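Local coordinates for fumarylacetoacetate hydrolase (Burkholderia xenovorans, PDB 5TI1), which probably hydrolyses fumarylacetoacetate to fumarate and acetoacetate, the last step of phenylalanine and tyrosine breakdown, with the help of a bound divalent metal ion, at residues Ala246-His251 against Thr352-Leu357; Pro298-Gln303 against Asp317-Phe322. All blocks are in the same frame, centred on the assembly; numbering follows the deposited sequence.

Contact 1: residues Ala246-His251 against Thr352-Leu357; sequences ADAEAH and TMAQQL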
ATOM      1  N   ALA B 246      19.218  14.630   6.092  1.00 35.44           N
ATOM      2  CA  ALA B 246      20.203  14.364   7.133  1.00 37.77           C
ATOM      3  C   ALA B 246      19.646  13.461   8.228  1.00 41.23           C
ATOM      4  O   ALA B 246      20.404  12.713   8.860  1.00 36.27           O
ATOM      5  CB  ALA B 246      20.698  15.683   7.731  1.00 37.65           C
ATOM      6  N   ASP B 247      18.340  13.521   8.476  1.00 34.00           N
ATOM      7  CA  ASP B 247      17.717  12.747   9.540  1.00 40.39           C
ATOM      8  C   ASP B 247      17.234  11.383   9.062  1.00 37.15           C
ATOM      9  O   ASP B 247      16.848  10.553   9.889  1.00 31.55           O
ATOM     10  CB  ASP B 247      16.544  13.545  10.139  1.00 52.96           C
ATOM     11  CG  ASP B 247      15.885  12.847  11.322  1.00 64.20           C
ATOM     12  OD1 ASP B 247      16.616  12.366  12.216  1.00 68.48           O
ATOM     13  OD2 ASP B 247      14.631  12.795  11.364  1.00 66.60           O
ATOM     14  N   ALA B 248      17.309  11.128   7.758  1.00 32.02           N
ATOM     15  CA  ALA B 248      16.579  10.013   7.155  1.00 30.88           C
ATOM     16  C   ALA B 248      17.056   8.662   7.681  1.00 45.40           C
ATOM     17  O   ALA B 248      16.239   7.811   8.055  1.00 30.02           O
ATOM     18  CB  ALA B 248      16.718  10.083   5.637  1.00 31.04           C
ATOM     19  N   GLU B 249      18.382   8.444   7.719  1.00 34.54           N
ATOM     20  CA  GLU B 249      18.905   7.107   8.006  1.00 35.23           C
ATOM     21  C   GLU B 249      18.549   6.646   9.415  1.00 35.62           C
ATOM     22  O   GLU B 249      18.404   5.440   9.657  1.00 32.53           O
ATOM     23  CB  GLU B 249      20.424   7.069   7.800  1.00 39.07           C
ATOM     24  CG  GLU B 249      20.850   7.046   6.340  1.00 35.03           C
ATOM     25  CD  GLU B 249      22.355   6.877   6.172  1.00 46.54           C
ATOM     26  OE1 GLU B 249      23.006   6.382   7.114  1.00 43.29           O
ATOM     27  OE2 GLU B 249      22.884   7.230   5.097  1.00 37.64           O
ATOM     28  N   ALA B 250      18.373   7.586  10.346  1.00 33.49           N
ATOM     29  CA  ALA B 250      17.963   7.228  11.698  1.00 33.28           C
ATOM     30  C   ALA B 250      16.572   6.600  11.735  1.00 33.52           C
ATOM     31  O   ALA B 250      16.219   5.955  12.730  1.00 33.11           O
ATOM     32  CB  ALA B 250      18.004   8.462  12.602  1.00 32.97           C
ATOM     33  N   HIS B 251      15.778   6.776  10.681  1.00 29.74           N
ATOM     34  CA  HIS B 251      14.473   6.134  10.593  1.00 29.14           C
ATOM     35  C   HIS B 251      14.532   4.721  10.028  1.00 29.46           C
ATOM     36  O   HIS B 251      13.513   4.027  10.058  1.00 30.23           O
ATOM     37  CB  HIS B 251      13.525   6.978   9.735  1.00 27.39           C
ATOM     38  CG  HIS B 251      13.193   8.311  10.336  1.00 27.36           C
ATOM     39  ND1 HIS B 251      11.917   8.656  10.730  1.00 26.31           N
ATOM     40  CD2 HIS B 251      13.974   9.378  10.621  1.00 30.69           C
ATOM     41  CE1 HIS B 251      11.921   9.887  11.212  1.00 26.64           C
ATOM     42  NE2 HIS B 251      13.159  10.346  11.161  1.00 29.23           N
ATOM     43  N   THR B 352      20.512   7.687  -2.830  1.00 36.02           N
ATOM     44  CA  THR B 352      20.665   6.881  -1.628  1.00 39.98           C
ATOM     45  C   THR B 352      19.318   6.637  -0.953  1.00 36.34           C
ATOM     46  O   THR B 352      18.302   7.251  -1.284  1.00 32.88           O
ATOM     47  CB  THR B 352      21.599   7.567  -0.641  1.00 36.70           C
ATOM     48  OG1 THR B 352      20.972   8.772  -0.182  1.00 38.05           O
ATOM     49  CG2 THR B 352      22.918   7.888  -1.319  1.00 38.65           C
ATOM     50  N   MET B 353      19.339   5.733   0.032  1.00 33.29           N
ATOM     51  CA  MET B 353      18.170   5.509   0.876  1.00 31.76           C
ATOM     52  C   MET B 353      17.740   6.786   1.582  1.00 37.83           C
ATOM     53  O   MET B 353      16.544   7.080   1.676  1.00 35.73           O
ATOM     54  CB  MET B 353      18.475   4.417   1.898  1.00 36.59           C
ATOM     55  CG  MET B 353      18.655   3.032   1.301  1.00 31.64           C
ATOM     56  SD  MET B 353      19.105   1.817   2.562  1.00 35.57           S
ATOM     57  CE  MET B 353      20.809   2.280   2.883  1.00 35.50           C
ATOM     58  N   ALA B 354      18.705   7.552   2.103  1.00 32.77           N
ATOM     59  CA  ALA B 354      18.373   8.807   2.766  1.00 32.69           C
ATOM     60  C   ALA B 354      17.620   9.730   1.819  1.00 38.43           C
ATOM     61  O   ALA B 354      16.587  10.313   2.179  1.00 34.23           O
ATOM     62  CB  ALA B 354      19.649   9.476   3.285  1.00 34.33           C
ATOM     63  N   GLN B 355      18.116   9.854   0.587  1.00 33.12           N
ATOM     64  CA  GLN B 355      17.473  10.737  -0.372  1.00 32.97           C
ATOM     65  C   GLN B 355      16.093  10.218  -0.748  1.00 40.41           C
ATOM     66  O   GLN B 355      15.146  11.000  -0.888  1.00 30.79           O
ATOM     67  CB  GLN B 355      18.362  10.895  -1.599  1.00 34.37           C
ATOM     68  CG  GLN B 355      19.644  11.662  -1.291  1.00 36.06           C
ATOM     69  CD  GLN B 355      20.584  11.719  -2.470  1.00 37.60           C
ATOM     70  OE1 GLN B 355      20.789  10.718  -3.170  1.00 37.66           O
ATOM     71  NE2 GLN B 355      21.170  12.892  -2.700  1.00 41.79           N
ATOM     72  N   GLN B 356      15.963   8.897  -0.897  1.00 30.85           N
ATOM     73  CA  GLN B 356      14.679   8.312  -1.254  1.00 29.48           C
ATOM     74  C   GLN B 356      13.635   8.596  -0.183  1.00 29.81           C
ATOM     75  O   GLN B 356      12.510   8.995  -0.492  1.00 27.50           O
ATOM     76  CB  GLN B 356      14.839   6.807  -1.480  1.00 29.21           C
ATOM     77  CG  GLN B 356      15.623   6.458  -2.741  1.00 31.19           C
ATOM     78  CD  GLN B 356      16.028   4.992  -2.792  1.00 32.98           C
ATOM     79  OE1 GLN B 356      16.185   4.346  -1.758  1.00 31.63           O
ATOM     80  NE2 GLN B 356      16.197   4.466  -4.001  1.00 32.55           N
ATOM     81  N   LEU B 357      13.991   8.389   1.086  1.00 31.64           N
ATOM     82  CA  LEU B 357      13.049   8.651   2.170  1.00 33.48           C
ATOM     83  C   LEU B 357      12.733  10.140   2.273  1.00 36.17           C
ATOM     84  O   LEU B 357      11.575  10.528   2.490  1.00 28.54           O
ATOM     85  CB  LEU B 357      13.618   8.133   3.486  1.00 27.49           C
ATOM     86  CG  LEU B 357      12.687   8.189   4.693  1.00 26.55           C
ATOM     87  CD1 LEU B 357      11.415   7.358   4.429  1.00 25.25           C
ATOM     88  CD2 LEU B 357      13.440   7.722   5.939  1.00 27.10           C
TER
HETATM   89  O   HOH W   1      21.481   6.418   2.754  1.00 26.49           O

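Contact 2: residues Pro298-Gln303 against Asp317-Phe322; sequences PFRVAQ and DGEHAF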
ATOM      1  N   PRO B 298      30.093  -0.805   8.941  1.00 47.31           N
ATOM      2  CA  PRO B 298      31.469  -0.990   8.438  1.00 50.09           C
ATOM      3  C   PRO B 298      31.583  -1.025   6.924  1.00 54.60           C
ATOM      4  O   PRO B 298      32.706  -1.027   6.414  1.00 50.96           O
ATOM      5  CB  PRO B 298      31.894  -2.340   9.042  1.00 50.16           C
ATOM      6  CG  PRO B 298      31.014  -2.520  10.226  1.00 58.56           C
ATOM      7  CD  PRO B 298      29.702  -1.907   9.843  1.00 46.88           C
ATOM      8  N   PHE B 299      30.470  -1.051   6.189  1.00 55.69           N
ATOM      9  CA  PHE B 299      30.523  -1.159   4.737  1.00 47.05           C
ATOM     10  C   PHE B 299      29.979   0.085   4.048  1.00 46.31           C
ATOM     11  O   PHE B 299      29.796   0.079   2.828  1.00 45.94           O
ATOM     12  CB  PHE B 299      29.795  -2.440   4.299  1.00 45.68           C
ATOM     13  CG  PHE B 299      30.259  -3.648   5.055  1.00 46.40           C
ATOM     14  CD1 PHE B 299      31.422  -4.308   4.681  1.00 48.14           C
ATOM     15  CD2 PHE B 299      29.582  -4.078   6.184  1.00 45.53           C
ATOM     16  CE1 PHE B 299      31.884  -5.404   5.394  1.00 48.96           C
ATOM     17  CE2 PHE B 299      30.041  -5.172   6.907  1.00 49.79           C
ATOM     18  CZ  PHE B 299      31.198  -5.833   6.508  1.00 48.09           C
ATOM     19  N   ARG B 300      29.768   1.167   4.800  1.00 46.24           N
ATOM     20  CA  ARG B 300      29.387   2.448   4.221  1.00 45.84           C
ATOM     21  C   ARG B 300      30.510   2.995   3.342  1.00 50.75           C
ATOM     22  O   ARG B 300      31.689   2.940   3.705  1.00 49.64           O
ATOM     23  CB  ARG B 300      29.042   3.437   5.339  1.00 45.61           C
ATOM     24  CG  ARG B 300      28.768   4.858   4.887  1.00 45.48           C
ATOM     25  CD  ARG B 300      28.675   5.794   6.088  1.00 45.66           C
ATOM     26  NE  ARG B 300      27.668   5.356   7.057  1.00 52.72           N
ATOM     27  CZ  ARG B 300      26.370   5.646   6.978  1.00 48.96           C
ATOM     28  NH1 ARG B 300      25.903   6.373   5.972  1.00 41.64           N
ATOM     29  NH2 ARG B 300      25.535   5.208   7.909  1.00 41.06           N
ATOM     30  N   VAL B 301      30.142   3.506   2.164  1.00 47.25           N
ATOM     31  CA  VAL B 301      31.093   3.989   1.171  1.00 48.96           C
ATOM     32  C   VAL B 301      30.501   5.202   0.467  1.00 48.43           C
ATOM     33  O   VAL B 301      29.318   5.531   0.615  1.00 47.44           O
ATOM     34  CB  VAL B 301      31.469   2.911   0.126  1.00 51.77           C
ATOM     35  CG1 VAL B 301      32.285   1.792   0.760  1.00 50.61           C
ATOM     36  CG2 VAL B 301      30.217   2.369  -0.549  1.00 47.27           C
ATOM     37  N   ALA B 302      31.348   5.862  -0.318  1.00 50.12           N
ATOM     38  CA  ALA B 302      30.945   7.064  -1.033  1.00 50.01           C
ATOM     39  C   ALA B 302      30.006   6.728  -2.188  1.00 54.11           C
ATOM     40  O   ALA B 302      30.320   5.892  -3.043  1.00 49.03           O
ATOM     41  CB  ALA B 302      32.175   7.801  -1.552  1.00 52.43           C
ATOM     42  N   GLN B 303      28.854   7.395  -2.208  1.00 48.70           N
ATOM     43  CA  GLN B 303      27.869   7.244  -3.264  1.00 49.93           C
ATOM     44  C   GLN B 303      28.355   7.908  -4.555  1.00 47.26           C
ATOM     45  O   GLN B 303      29.272   8.727  -4.533  1.00 49.00           O
ATOM     46  CB  GLN B 303      26.531   7.849  -2.817  1.00 43.99           C
ATOM     47  CG  GLN B 303      26.560   9.373  -2.542  1.00 44.56           C
ATOM     48  CD  GLN B 303      27.068   9.740  -1.150  1.00 45.83           C
ATOM     49  OE1 GLN B 303      27.519   8.885  -0.391  1.00 48.51           O
ATOM     50  NE2 GLN B 303      26.980  11.022  -0.809  1.00 45.82           N
ATOM     51  N   ASP B 317      25.774  15.713   3.105  1.00 44.94           N
ATOM     52  CA  ASP B 317      27.211  15.558   3.228  1.00 51.17           C
ATOM     53  C   ASP B 317      27.565  14.141   3.669  1.00 48.52           C
ATOM     54  O   ASP B 317      26.732  13.392   4.195  1.00 45.21           O
ATOM     55  CB  ASP B 317      27.779  16.557   4.239  1.00 55.15           C
ATOM     56  CG  ASP B 317      27.496  17.991   3.863  1.00 59.01           C
ATOM     57  OD1 ASP B 317      27.674  18.335   2.676  1.00 61.87           O
ATOM     58  OD2 ASP B 317      27.092  18.769   4.755  1.00 61.80           O
ATOM     59  N   GLY B 318      28.828  13.788   3.469  1.00 48.68           N
ATOM     60  CA  GLY B 318      29.331  12.511   3.905  1.00 50.27           C
ATOM     61  C   GLY B 318      28.956  11.383   2.960  1.00 52.06           C
ATOM     62  O   GLY B 318      28.462  11.583   1.846  1.00 47.36           O
ATOM     63  N   GLU B 319      29.206  10.168   3.435  1.00 49.51           N
ATOM     64  CA  GLU B 319      29.031   8.958   2.645  1.00 47.15           C
ATOM     65  C   GLU B 319      27.721   8.270   3.013  1.00 44.86           C
ATOM     66  O   GLU B 319      27.425   8.061   4.194  1.00 44.31           O
ATOM     67  CB  GLU B 319      30.208   8.003   2.851  1.00 48.68           C
ATOM     68  CG  GLU B 319      31.542   8.563   2.402  1.00 51.09           C
ATOM     69  CD  GLU B 319      32.698   7.645   2.749  1.00 57.09           C
ATOM     70  OE1 GLU B 319      32.466   6.626   3.436  1.00 54.84           O
ATOM     71  OE2 GLU B 319      33.837   7.946   2.339  1.00 63.14           O
ATOM     72  N   HIS B 320      26.949   7.898   2.000  1.00 43.67           N
ATOM     73  CA  HIS B 320      25.650   7.299   2.264  1.00 41.56           C
ATOM     74  C   HIS B 320      25.354   6.094   1.384  1.00 40.86           C
ATOM     75  O   HIS B 320      24.191   5.668   1.322  1.00 41.30           O
ATOM     76  CB  HIS B 320      24.567   8.359   2.116  1.00 40.40           C
ATOM     77  CG  HIS B 320      24.636   9.417   3.171  1.00 40.76           C
ATOM     78  ND1 HIS B 320      24.028   9.282   4.401  1.00 39.80           N
ATOM     79  CD2 HIS B 320      25.274  10.611   3.195  1.00 46.52           C
ATOM     80  CE1 HIS B 320      24.263  10.361   5.126  1.00 40.46           C
ATOM     81  NE2 HIS B 320      25.025  11.179   4.420  1.00 41.84           N
ATOM     82  N   ALA B 321      26.355   5.540   0.708  1.00 42.19           N
ATOM     83  CA  ALA B 321      26.228   4.306  -0.050  1.00 41.75           C
ATOM     84  C   ALA B 321      26.757   3.142   0.774  1.00 44.33           C
ATOM     85  O   ALA B 321      27.444   3.325   1.784  1.00 47.20           O
ATOM     86  CB  ALA B 321      26.978   4.391  -1.384  1.00 43.08           C
ATOM     87  N   PHE B 322      26.422   1.931   0.335  1.00 41.36           N
ATOM     88  CA  PHE B 322      26.812   0.730   1.051  1.00 41.60           C
ATOM     89  C   PHE B 322      27.335  -0.303   0.065  1.00 48.34           C
ATOM     90  O   PHE B 322      26.759  -0.511  -1.008  1.00 47.15           O
ATOM     91  CB  PHE B 322      25.652   0.181   1.881  1.00 39.81           C
ATOM     92  CG  PHE B 322      25.311   1.046   3.065  1.00 39.50           C
ATOM     93  CD1 PHE B 322      24.451   2.122   2.928  1.00 38.52           C
ATOM     94  CD2 PHE B 322      25.887   0.808   4.303  1.00 46.07           C
ATOM     95  CE1 PHE B 322      24.154   2.937   4.014  1.00 38.92           C
ATOM     96  CE2 PHE B 322      25.595   1.626   5.398  1.00 44.77           C
ATOM     97  CZ  PHE B 322      24.735   2.691   5.249  1.00 39.11           C
TER

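Contact 1: residues Ala246-His251 against Thr352-Leu357
Ala248 and Ala354 bring a short, weakly bonded helical turn against the start of helix 353-362, their methyl carbons CB and CB only 3.8 Å apart. With nothing larger than a methyl on either residue, the backbones can approach until the two CA atoms are 4.9 Å apart, and Ala248 CB comes to rest against the carbonyl oxygen Ala354 O at 3.5 Å. One turn on, Leu357 closes the tight part. Its CG is turned away from its own backbone N (chi1 -173°), and branch CD2 then reaches across to Ala248 O at 3.5 Å and to the CB of His251. Ala248 O also accepts the backbone N-H of His251, so the methyl brushes an oxygen that already has a polar partner.

The Glu249 side is looser. Its extended chain only grazes Ala354 CB with CG, at 4.1 Å, and a water spans the remaining distance: it donates to Glu249 OE2 (2.8 Å) and accepts from Ala354 N. That N-H belongs to the first turn of helix 353-362 and has no carbonyl one turn back to use. The carboxylate is also held by His320 and Arg300. At the other border His251, partly exposed, donates from NE2 to Asp247 OD2 at 2.9 Å, meeting the oxygen from above the carboxylate plane.

Thr352 OG1 takes the N-H of Gln355, whose OE1 takes that of Thr352. This capping box starts a helix whose Met353 and Leu357 lie on strands 223-233 and 252-263, while 246-251 belongs to their connection: an alanine-to-alanine helix contact beside the mixed sheet of the FAH-family C-terminal domain.

Contact 2: residues Pro298-Gln303 against Asp317-Phe322
Arg300 and Phe322 face each other as a non-hydrogen-bonded pair of an antiparallel bridge, which joins the short strand 300-301 to the beginning of strand 321-331 in a mixed sheet of the FAH fold. Their side chains run alongside one another in the same direction. Ring atom Phe322 CZ sits over one face of the guanidinium, 3.6 Å above its plane and offset toward the rim, with the two planes turned 61° apart.

Arginine suits this place because its long chain can follow the phenyl ring, CB lying near Phe322 CE2 and the guanidinium face against CZ, while its nitrogens bond at the edge. The bend at chi3 (-56°) swings NH1 round to Glu319 O, reached at 2.9 Å in the carbonyl plane, on a lone pair. NH2 forms salt bridges with Glu297 and Glu249, and together with the NH1 bond these limit the turning of the group. The ring of His320 lies beside the guanidinium, nearly perpendicular to it; NE2 donates to Asp317 O while ND1 probably hydrogen-bonds to Glu249.

On the other face of the sheet, Val301 CG2 packs on Ala321 CB at 3.9 Å. Their backbones exchange both hydrogen bonds, Val301 N to Ala321 O being the shorter at 2.7 Å. Beyond this pair the strands part and Gln303 takes over with its amide. An N-H and a C=O on one flat group suit it to imitate a strand's backbone: a sharp bend at chi2 turns the amide to the backbone of 318-320, where OE1 accepts His320 N at 2.6 Å. Gly318, at positive phi, presents its carbonyl to the other end of the amide, and Gln303 NE2 meets Gly318 O at 3.1 Å, with the oxygen almost in the plane of the glutamine amide.

In the fold
Contact 1 and contact 2 lie on the same side of the chain's centre, their own centres about 12 Å apart, and the whole of 298-322 falls within the long excursion between 246-251 and 352-357. Polar ties join them through one carboxylate: Glu249 OE1 forms a salt bridge with Arg300 NH2 at 2.9 Å, and Glu249 OE2 probably a short hydrogen bond with His320 ND1 at 2.5 Å. Apolar contact adds to this, Met353 CE resting 3.6 Å from Phe322 CE1. Both contacts stand away from the magnesium site of Asp153, Glu226, Glu228 and Asp260, although strands 223-233 and 252-263, beneath helix 353-362, carry three of those ligands.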